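Probable transcriptional regulatory protein aq_1575 (Aquifex aeolicus, PDB 1LFP) probably binds DNA and takes part in regulating transcription. Local coordinates at residues F134-Y139 and I199-I204; M98-T103 and Q233-F238. One frame throughout, in Å; residues are numbered along the deposited sequence.

Interaction 1 of 2, residues F134-Y139 and I199-I204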
ATOM      1  N   PHE A 134       7.538 -12.927  -4.113  1.00 15.48           N
ATOM      2  CA  PHE A 134       6.932 -12.206  -2.989  1.00 16.55           C
ATOM      3  C   PHE A 134       5.979 -13.096  -2.195  1.00 15.84           C
ATOM      4  O   PHE A 134       5.582 -14.178  -2.661  1.00 15.31           O
ATOM      5  CB  PHE A 134       6.096 -11.042  -3.543  1.00 13.12           C
ATOM      6  CG  PHE A 134       6.890 -10.038  -4.332  1.00 13.94           C
ATOM      7  CD1 PHE A 134       7.211  -8.810  -3.776  1.00 16.25           C
ATOM      8  CD2 PHE A 134       7.251 -10.294  -5.654  1.00 17.64           C
ATOM      9  CE1 PHE A 134       7.875  -7.829  -4.534  1.00 17.01           C
ATOM     10  CE2 PHE A 134       7.905  -9.348  -6.420  1.00 18.14           C
ATOM     11  CZ  PHE A 134       8.227  -8.105  -5.877  1.00 19.10           C
ATOM     12  N   GLU A 135       5.608 -12.639  -0.996  1.00 15.68           N
ATOM     13  CA  GLU A 135       4.632 -13.370  -0.180  1.00 17.52           C
ATOM     14  C   GLU A 135       3.564 -12.367   0.285  1.00 17.73           C
ATOM     15  O   GLU A 135       3.864 -11.224   0.547  1.00 14.47           O
ATOM     16  CB  GLU A 135       5.275 -14.001   1.064  1.00 20.43           C
ATOM     17  CG  GLU A 135       6.757 -14.360   0.880  1.00 28.50           C
ATOM     18  CD  GLU A 135       7.352 -15.154   2.062  1.00 31.45           C
ATOM     19  OE1 GLU A 135       6.814 -16.225   2.378  1.00 28.34           O
ATOM     20  OE2 GLU A 135       8.362 -14.710   2.655  1.00 34.35           O
ATOM     21  N   ARG A 136       2.307 -12.802   0.341  1.00 16.91           N
ATOM     22  CA  ARG A 136       1.220 -11.949   0.810  1.00 17.95           C
ATOM     23  C   ARG A 136       1.339 -11.827   2.319  1.00 16.61           C
ATOM     24  O   ARG A 136       1.448 -12.837   3.023  1.00 18.32           O
ATOM     25  CB  ARG A 136      -0.128 -12.598   0.452  1.00 23.80           C
ATOM     26  CG  ARG A 136      -1.081 -11.626  -0.215  1.00 29.17           C
ATOM     27  CD  ARG A 136      -2.488 -12.175  -0.410  1.00 32.03           C
ATOM     28  NE  ARG A 136      -3.020 -12.703   0.834  1.00 39.74           N
ATOM     29  CZ  ARG A 136      -4.310 -12.819   1.107  1.00 40.38           C
ATOM     30  NH1 ARG A 136      -5.213 -12.439   0.225  1.00 44.26           N
ATOM     31  NH2 ARG A 136      -4.693 -13.333   2.260  1.00 41.84           N
ATOM     32  N   LYS A 137       1.337 -10.601   2.834  1.00 20.97           N
ATOM     33  CA  LYS A 137       1.469 -10.383   4.272  1.00 19.26           C
ATOM     34  C   LYS A 137       0.582  -9.234   4.751  1.00 18.97           C
ATOM     35  O   LYS A 137       0.167  -8.366   3.979  1.00 18.90           O
ATOM     36  CB  LYS A 137       2.902  -9.962   4.664  1.00 19.12           C
ATOM     37  CG  LYS A 137       4.047 -10.952   4.410  1.00 20.75           C
ATOM     38  CD  LYS A 137       4.079 -12.017   5.508  1.00 23.44           C
ATOM     39  CE  LYS A 137       5.036 -13.116   5.147  1.00 24.50           C
ATOM     40  NZ  LYS A 137       4.690 -13.536   3.786  1.00 29.25           N
ATOM     41  N   GLY A 138       0.315  -9.242   6.049  1.00 15.90           N
ATOM     42  CA  GLY A 138      -0.385  -8.114   6.646  1.00 16.11           C
ATOM     43  C   GLY A 138       0.701  -7.068   6.834  1.00 16.87           C
ATOM     44  O   GLY A 138       1.833  -7.410   7.103  1.00 16.63           O
ATOM     45  N   TYR A 139       0.337  -5.795   6.734  1.00 17.00           N
ATOM     46  CA  TYR A 139       1.281  -4.709   6.854  1.00 17.66           C
ATOM     47  C   TYR A 139       0.689  -3.632   7.747  1.00 19.51           C
ATOM     48  O   TYR A 139      -0.412  -3.162   7.503  1.00 18.96           O
ATOM     49  CB  TYR A 139       1.519  -4.174   5.438  1.00 20.65           C
ATOM     50  CG  TYR A 139       2.380  -2.968   5.326  1.00 19.26           C
ATOM     51  CD1 TYR A 139       1.823  -1.696   5.237  1.00 25.08           C
ATOM     52  CD2 TYR A 139       3.766  -3.105   5.209  1.00 25.30           C
ATOM     53  CE1 TYR A 139       2.630  -0.579   5.014  1.00 24.28           C
ATOM     54  CE2 TYR A 139       4.580  -2.004   4.995  1.00 26.24           C
ATOM     55  CZ  TYR A 139       4.011  -0.744   4.900  1.00 28.61           C
ATOM     56  OH  TYR A 139       4.827   0.358   4.716  1.00 29.68           O
ATOM     57  N   ILE A 199      -3.351  -5.443   3.659  1.00 16.15           N
ATOM     58  CA  ILE A 199      -2.695  -6.617   3.122  1.00 17.40           C
ATOM     59  C   ILE A 199      -1.788  -6.120   1.998  1.00 17.88           C
ATOM     60  O   ILE A 199      -2.216  -5.308   1.156  1.00 17.00           O
ATOM     61  CB  ILE A 199      -3.757  -7.600   2.537  1.00 19.29           C
ATOM     62  CG1 ILE A 199      -4.565  -8.220   3.669  1.00 21.63           C
ATOM     63  CG2 ILE A 199      -3.077  -8.646   1.644  1.00 21.55           C
ATOM     64  CD1 ILE A 199      -3.777  -9.104   4.590  1.00 24.97           C
ATOM     65  N   THR A 200      -0.537  -6.582   1.992  1.00 16.71           N
ATOM     66  CA  THR A 200       0.403  -6.191   0.952  1.00 16.62           C
ATOM     67  C   THR A 200       1.211  -7.425   0.529  1.00 14.42           C
ATOM     68  O   THR A 200       0.906  -8.554   0.932  1.00 16.77           O
ATOM     69  CB  THR A 200       1.359  -5.084   1.444  1.00 20.10           C
ATOM     70  OG1 THR A 200       2.107  -4.569   0.344  1.00 22.37           O
ATOM     71  CG2 THR A 200       2.309  -5.594   2.506  1.00 22.00           C
ATOM     72  N   TRP A 201       2.219  -7.215  -0.306  1.00 16.69           N
ATOM     73  CA  TRP A 201       3.082  -8.328  -0.744  1.00 14.46           C
ATOM     74  C   TRP A 201       4.495  -7.924  -0.334  1.00 14.89           C
ATOM     75  O   TRP A 201       4.822  -6.758  -0.431  1.00 16.39           O
ATOM     76  CB  TRP A 201       3.004  -8.502  -2.249  1.00 16.97           C
ATOM     77  CG  TRP A 201       1.733  -9.043  -2.691  1.00 17.87           C
ATOM     78  CD1 TRP A 201       0.541  -8.384  -2.710  1.00 19.02           C
ATOM     79  CD2 TRP A 201       1.467 -10.391  -3.114  1.00 19.11           C
ATOM     80  NE1 TRP A 201      -0.465  -9.251  -3.111  1.00 16.69           N
ATOM     81  CE2 TRP A 201       0.086 -10.481  -3.368  1.00 20.10           C
ATOM     82  CE3 TRP A 201       2.265 -11.535  -3.299  1.00 20.19           C
ATOM     83  CZ2 TRP A 201      -0.520 -11.677  -3.805  1.00 19.13           C
ATOM     84  CZ3 TRP A 201       1.670 -12.725  -3.742  1.00 20.98           C
ATOM     85  CH2 TRP A 201       0.287 -12.782  -3.989  1.00 19.58           C
ATOM     86  N   LYS A 202       5.270  -8.866   0.184  1.00 13.64           N
ATOM     87  CA  LYS A 202       6.625  -8.570   0.657  1.00 14.60           C
ATOM     88  C   LYS A 202       7.647  -9.391  -0.130  1.00 15.54           C
ATOM     89  O   LYS A 202       7.488 -10.586  -0.296  1.00 16.48           O
ATOM     90  CB  LYS A 202       6.711  -8.951   2.153  1.00 14.90           C
ATOM     91  CG  LYS A 202       8.086  -8.680   2.812  1.00 17.82           C
ATOM     92  CD  LYS A 202       8.026  -9.090   4.296  1.00 22.09           C
ATOM     93  CE  LYS A 202       9.248  -8.566   5.102  1.00 28.44           C
ATOM     94  NZ  LYS A 202      10.354  -9.552   5.176  1.00 32.13           N
ATOM     95  N   PRO A 203       8.716  -8.757  -0.636  1.00 15.55           N
ATOM     96  CA  PRO A 203       9.691  -9.571  -1.370  1.00 16.21           C
ATOM     97  C   PRO A 203      10.342 -10.624  -0.488  1.00 16.42           C
ATOM     98  O   PRO A 203      10.603 -10.380   0.702  1.00 19.19           O
ATOM     99  CB  PRO A 203      10.709  -8.534  -1.883  1.00 19.07           C
ATOM    100  CG  PRO A 203      10.547  -7.404  -0.937  1.00 19.99           C
ATOM    101  CD  PRO A 203       9.077  -7.335  -0.653  1.00 16.29           C
ATOM    102  N   ILE A 204      10.598 -11.805  -1.059  1.00 15.60           N
ATOM    103  CA  ILE A 204      11.219 -12.888  -0.307  1.00 18.52           C
ATOM    104  C   ILE A 204      12.725 -12.737  -0.378  1.00 20.91           C
ATOM    105  O   ILE A 204      13.478 -13.422   0.330  1.00 22.88           O
ATOM    106  CB  ILE A 204      10.816 -14.259  -0.876  1.00 20.02           C
ATOM    107  CG1 ILE A 204      11.453 -14.484  -2.250  1.00 19.25           C
ATOM    108  CG2 ILE A 204       9.278 -14.308  -1.042  1.00 18.59           C
ATOM    109  CD1 ILE A 204      11.347 -15.962  -2.698  1.00 21.40           C
TER

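Interaction 2 of 2, residues M98-T103 and Q233-F238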
HETATM    1  N   MSE A  98       5.241  -5.391  -8.184  1.00 12.35           N
HETATM    2  CA  MSE A  98       3.819  -5.814  -8.180  1.00 13.07           C
HETATM    3  C   MSE A  98       3.052  -4.503  -8.004  1.00 14.34           C
HETATM    4  O   MSE A  98       3.473  -3.603  -7.286  1.00 14.78           O
HETATM    5  CB  MSE A  98       3.498  -6.766  -7.033  1.00 11.02           C
HETATM    6  CG  MSE A  98       4.009  -8.229  -7.264  1.00 14.10           C
HETATM    7 SE   MSE A  98       3.723  -9.421  -5.911  1.00  8.38          SE
HETATM    8  CE  MSE A  98       4.355  -8.408  -4.679  1.00 25.45           C
ATOM      9  N   VAL A  99       1.902  -4.391  -8.652  1.00 12.65           N
ATOM     10  CA  VAL A  99       1.125  -3.172  -8.558  1.00 14.26           C
ATOM     11  C   VAL A  99      -0.264  -3.601  -8.191  1.00 15.94           C
ATOM     12  O   VAL A  99      -0.798  -4.450  -8.870  1.00 14.88           O
ATOM     13  CB  VAL A  99       1.068  -2.451  -9.914  1.00 13.60           C
ATOM     14  CG1 VAL A  99       0.126  -1.230  -9.832  1.00 15.85           C
ATOM     15  CG2 VAL A  99       2.503  -2.037 -10.315  1.00 19.04           C
ATOM     16  N   LEU A 100      -0.806  -3.057  -7.106  1.00 17.12           N
ATOM     17  CA  LEU A 100      -2.148  -3.403  -6.661  1.00 15.93           C
ATOM     18  C   LEU A 100      -3.023  -2.217  -7.081  1.00 17.59           C
ATOM     19  O   LEU A 100      -2.809  -1.085  -6.659  1.00 16.36           O
ATOM     20  CB  LEU A 100      -2.124  -3.613  -5.143  1.00 18.11           C
ATOM     21  CG  LEU A 100      -1.731  -4.994  -4.590  1.00 23.39           C
ATOM     22  CD1 LEU A 100      -0.501  -5.595  -5.288  1.00 23.24           C
ATOM     23  CD2 LEU A 100      -1.588  -4.882  -3.080  1.00 20.04           C
ATOM     24  N   ALA A 101      -3.969  -2.473  -7.981  1.00 18.14           N
ATOM     25  CA  ALA A 101      -4.820  -1.408  -8.477  1.00 18.23           C
ATOM     26  C   ALA A 101      -6.294  -1.706  -8.206  1.00 23.14           C
ATOM     27  O   ALA A 101      -6.674  -2.851  -7.975  1.00 20.39           O
ATOM     28  CB  ALA A 101      -4.572  -1.229  -9.964  1.00 17.38           C
ATOM     29  N   THR A 102      -7.107  -0.648  -8.148  1.00 24.93           N
ATOM     30  CA  THR A 102      -8.555  -0.790  -7.938  1.00 25.90           C
ATOM     31  C   THR A 102      -9.077   0.111  -9.033  1.00 29.04           C
ATOM     32  O   THR A 102      -8.928   1.336  -8.948  1.00 28.80           O
ATOM     33  CB  THR A 102      -9.012  -0.284  -6.544  1.00 27.14           C
ATOM     34  OG1 THR A 102      -8.383  -1.054  -5.508  1.00 27.41           O
ATOM     35  CG2 THR A 102     -10.535  -0.435  -6.408  1.00 28.76           C
ATOM     36  N   THR A 103      -9.687  -0.488 -10.057  1.00 26.39           N
ATOM     37  CA  THR A 103     -10.123   0.250 -11.229  1.00 29.02           C
ATOM     38  C   THR A 103     -11.498  -0.166 -11.720  1.00 29.97           C
ATOM     39  O   THR A 103     -11.966  -1.272 -11.432  1.00 29.15           O
ATOM     40  CB  THR A 103      -9.064   0.092 -12.389  1.00 31.45           C
ATOM     41  OG1 THR A 103      -9.480   0.821 -13.549  1.00 31.78           O
ATOM     42  CG2 THR A 103      -8.872  -1.378 -12.765  1.00 31.42           C
ATOM     43  N   GLN A 233      -1.223   0.372  -4.267  1.00 16.73           N
ATOM     44  CA  GLN A 233       0.067   0.009  -3.726  1.00 14.81           C
ATOM     45  C   GLN A 233       1.055  -0.408  -4.769  1.00 14.07           C
ATOM     46  O   GLN A 233       0.715  -1.061  -5.727  1.00 13.43           O
ATOM     47  CB  GLN A 233      -0.044  -1.171  -2.778  1.00 15.84           C
ATOM     48  CG  GLN A 233      -0.852  -0.951  -1.486  1.00 19.65           C
ATOM     49  CD  GLN A 233      -0.772  -2.182  -0.597  1.00 23.44           C
ATOM     50  OE1 GLN A 233      -1.789  -2.795  -0.237  1.00 23.45           O
ATOM     51  NE2 GLN A 233       0.447  -2.563  -0.254  1.00 19.34           N
ATOM     52  N   VAL A 234       2.312  -0.054  -4.556  1.00 14.75           N
ATOM     53  CA  VAL A 234       3.353  -0.480  -5.501  1.00 16.19           C
ATOM     54  C   VAL A 234       4.427  -1.138  -4.627  1.00 16.51           C
ATOM     55  O   VAL A 234       4.840  -0.544  -3.633  1.00 16.51           O
ATOM     56  CB  VAL A 234       4.007   0.702  -6.189  1.00 17.31           C
ATOM     57  CG1 VAL A 234       5.147   0.202  -7.017  1.00 14.90           C
ATOM     58  CG2 VAL A 234       2.989   1.437  -7.075  1.00 17.82           C
ATOM     59  N   ILE A 235       4.850  -2.340  -4.977  1.00 16.20           N
ATOM     60  CA  ILE A 235       5.864  -3.095  -4.229  1.00 18.34           C
ATOM     61  C   ILE A 235       6.972  -3.554  -5.157  1.00 19.27           C
ATOM     62  O   ILE A 235       6.713  -4.023  -6.254  1.00 19.44           O
ATOM     63  CB  ILE A 235       5.277  -4.361  -3.544  1.00 21.00           C
ATOM     64  CG1 ILE A 235       3.977  -4.017  -2.796  1.00 20.67           C
ATOM     65  CG2 ILE A 235       6.294  -4.907  -2.518  1.00 23.55           C
ATOM     66  CD1 ILE A 235       2.732  -4.736  -3.354  1.00 23.53           C
ATOM     67  N   ALA A 236       8.215  -3.373  -4.738  1.00 16.25           N
ATOM     68  CA  ALA A 236       9.333  -3.812  -5.575  1.00 16.56           C
ATOM     69  C   ALA A 236      10.365  -4.496  -4.718  1.00 17.18           C
ATOM     70  O   ALA A 236      10.373  -4.330  -3.480  1.00 19.49           O
ATOM     71  CB  ALA A 236       9.943  -2.622  -6.310  1.00 19.63           C
ATOM     72  N   ASN A 237      11.227  -5.291  -5.338  1.00 18.18           N
ATOM     73  CA  ASN A 237      12.239  -6.009  -4.558  1.00 18.50           C
ATOM     74  C   ASN A 237      13.654  -5.480  -4.732  1.00 23.69           C
ATOM     75  O   ASN A 237      14.617  -6.236  -4.546  1.00 23.07           O
ATOM     76  CB  ASN A 237      12.257  -7.497  -4.897  1.00 18.32           C
ATOM     77  CG  ASN A 237      12.713  -7.794  -6.307  1.00 17.94           C
ATOM     78  OD1 ASN A 237      12.874  -8.964  -6.668  1.00 23.26           O
ATOM     79  ND2 ASN A 237      12.913  -6.770  -7.117  1.00 16.95           N
ATOM     80  N   PHE A 238      13.789  -4.214  -5.107  1.00 21.80           N
ATOM     81  CA  PHE A 238      15.125  -3.646  -5.294  1.00 26.72           C
ATOM     82  C   PHE A 238      15.893  -3.467  -3.996  1.00 29.20           C
ATOM     83  O   PHE A 238      15.330  -3.406  -2.905  1.00 28.23           O
ATOM     84  CB  PHE A 238      15.049  -2.277  -5.980  1.00 28.17           C
ATOM     85  CG  PHE A 238      14.380  -1.210  -5.136  1.00 28.00           C
ATOM     86  CD1 PHE A 238      14.978  -0.728  -3.960  1.00 26.34           C
ATOM     87  CD2 PHE A 238      13.127  -0.740  -5.481  1.00 27.82           C
ATOM     88  CE1 PHE A 238      14.320   0.203  -3.142  1.00 26.74           C
ATOM     89  CE2 PHE A 238      12.453   0.191  -4.673  1.00 29.64           C
ATOM     90  CZ  PHE A 238      13.058   0.662  -3.493  1.00 29.00           C
TER

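Interaction 1 of 2, residues F134-Y139 and I199-I204
Two antiparallel strands meet here at one margin of a four-stranded sheet, with Glu135 and Lys137 of 134-139 facing Lys202 and Thr200 of 199-204. Each of these two facing pairs is joined by backbone hydrogen bonds in both directions. Lys137 N reaches Thr200 O at 2.8 Å, and Thr200 N returns to Lys137 O at the same 2.8 Å. Glu135 N to Lys202 O (2.9 Å) and Lys202 N to Glu135 O complete the set. Between them Arg136 and Trp201 form a non-hydrogen-bonded pair, and their side chains meet across one face of the sheet. Arg136 CG sits over one face of the indole, 3.9 Å from the centroid of the six-membered ring and 26° off its normal, a CH-pi contact made by the aliphatic part of the chain. A bend at chi3 (52°) then turns the guanidinium, which stands at 82° to the indole plane instead of stacking on it; Ile199 CG2 lies over one of its faces, toward the rim. At the indole edge, Phe134 CB lies 3.9 Å from Trp201 CE3. Strand 196-203 is one of the two outer strands of this antiparallel sheet, and on the far side of 134-143 lies strand 170-175, to which Gly138 hydrogen-bonds through Thr175. The face opposite Arg136 and Trp201 carries Glu135, Lys137, Thr200 and Lys202. Thr200 CG2 packs 3.4 Å from Tyr139 CB, while Lys137 CG passes 4.0 Å from Lys202 CB. From there the Lys202 chain runs outward to a salt bridge with Asp163 and a cation-pi contact with Tyr174, and Tyr139 OH hydrogen-bonds to Glu141.

Interaction 2 of 2, residues M98-T103 and Q233-F238
Met98 (selenomethionine in the crystal) and Leu100 grip Ile235 and Gln233 through four backbone hydrogen bonds. Met98 N to Ile235 O measures 2.8 Å and the return bond, Ile235 N to Met98 O, 3.0 Å. Two residues further along, past the Val99-Val234 pair, Leu100 N meets Gln233 O at 2.9 Å, and Gln233 N closes on Leu100 O at 3.2 Å. This is regular antiparallel pairing, the short strand axes lying 171° apart in direction, with Val99 and Val234 as the non-hydrogen-bonded pair in the middle. The side chains of Met98, Leu100, Gln233 and Ile235 share one face. Leu100 and Gln233 both hold CG beside the backbone N (chi1 -85° and -65°), which lays the two chains side by side and pointing the same way, their CB atoms 4.0 Å apart. The CD1 branch of Leu100 turns along the strand and touches Ile235 CD1 at 3.9 Å, a diagonal contact between successive hydrogen-bonded pairs. Val99 and Val234 project to the other face, where Val99 packs on Tyr87 and Val234 on Trp7 from the N-terminal part of the chain. Strand 95-103 lies between two antiparallel neighbours in a mixed sheet, 231-239 along one edge and 83-91 along the other, the latter hydrogen-bonding through Tyr87, Val85 and Glu83. Beyond 231-239 comes the short parallel strand 207-208, while the Leu100 and Ile235 face looks onto strand 196-203.

The two strand pairs belong to different sheets packed against each other, and their centres are 11 Å apart. Ile235 of interaction 2 touches three residues of interaction 1: its CD1 lies 3.9 Å from Trp201 CB, its CG1 3.7 Å from Thr200 OG1, and its CG2 4.2 Å from Phe134 CD1. Alongside, Leu100 CD1 comes within 3.9 Å of Trp201 CD1, so the indole that Arg136 CG packs on in interaction 1 also contributes to the apolar layer between the sheets. Met98 reaches into the same layer, toward Trp201 and Phe134. Along the sequence, both segments of interaction 1 fall between 98-103 and 233-238, within the same TACO1/YebC family region.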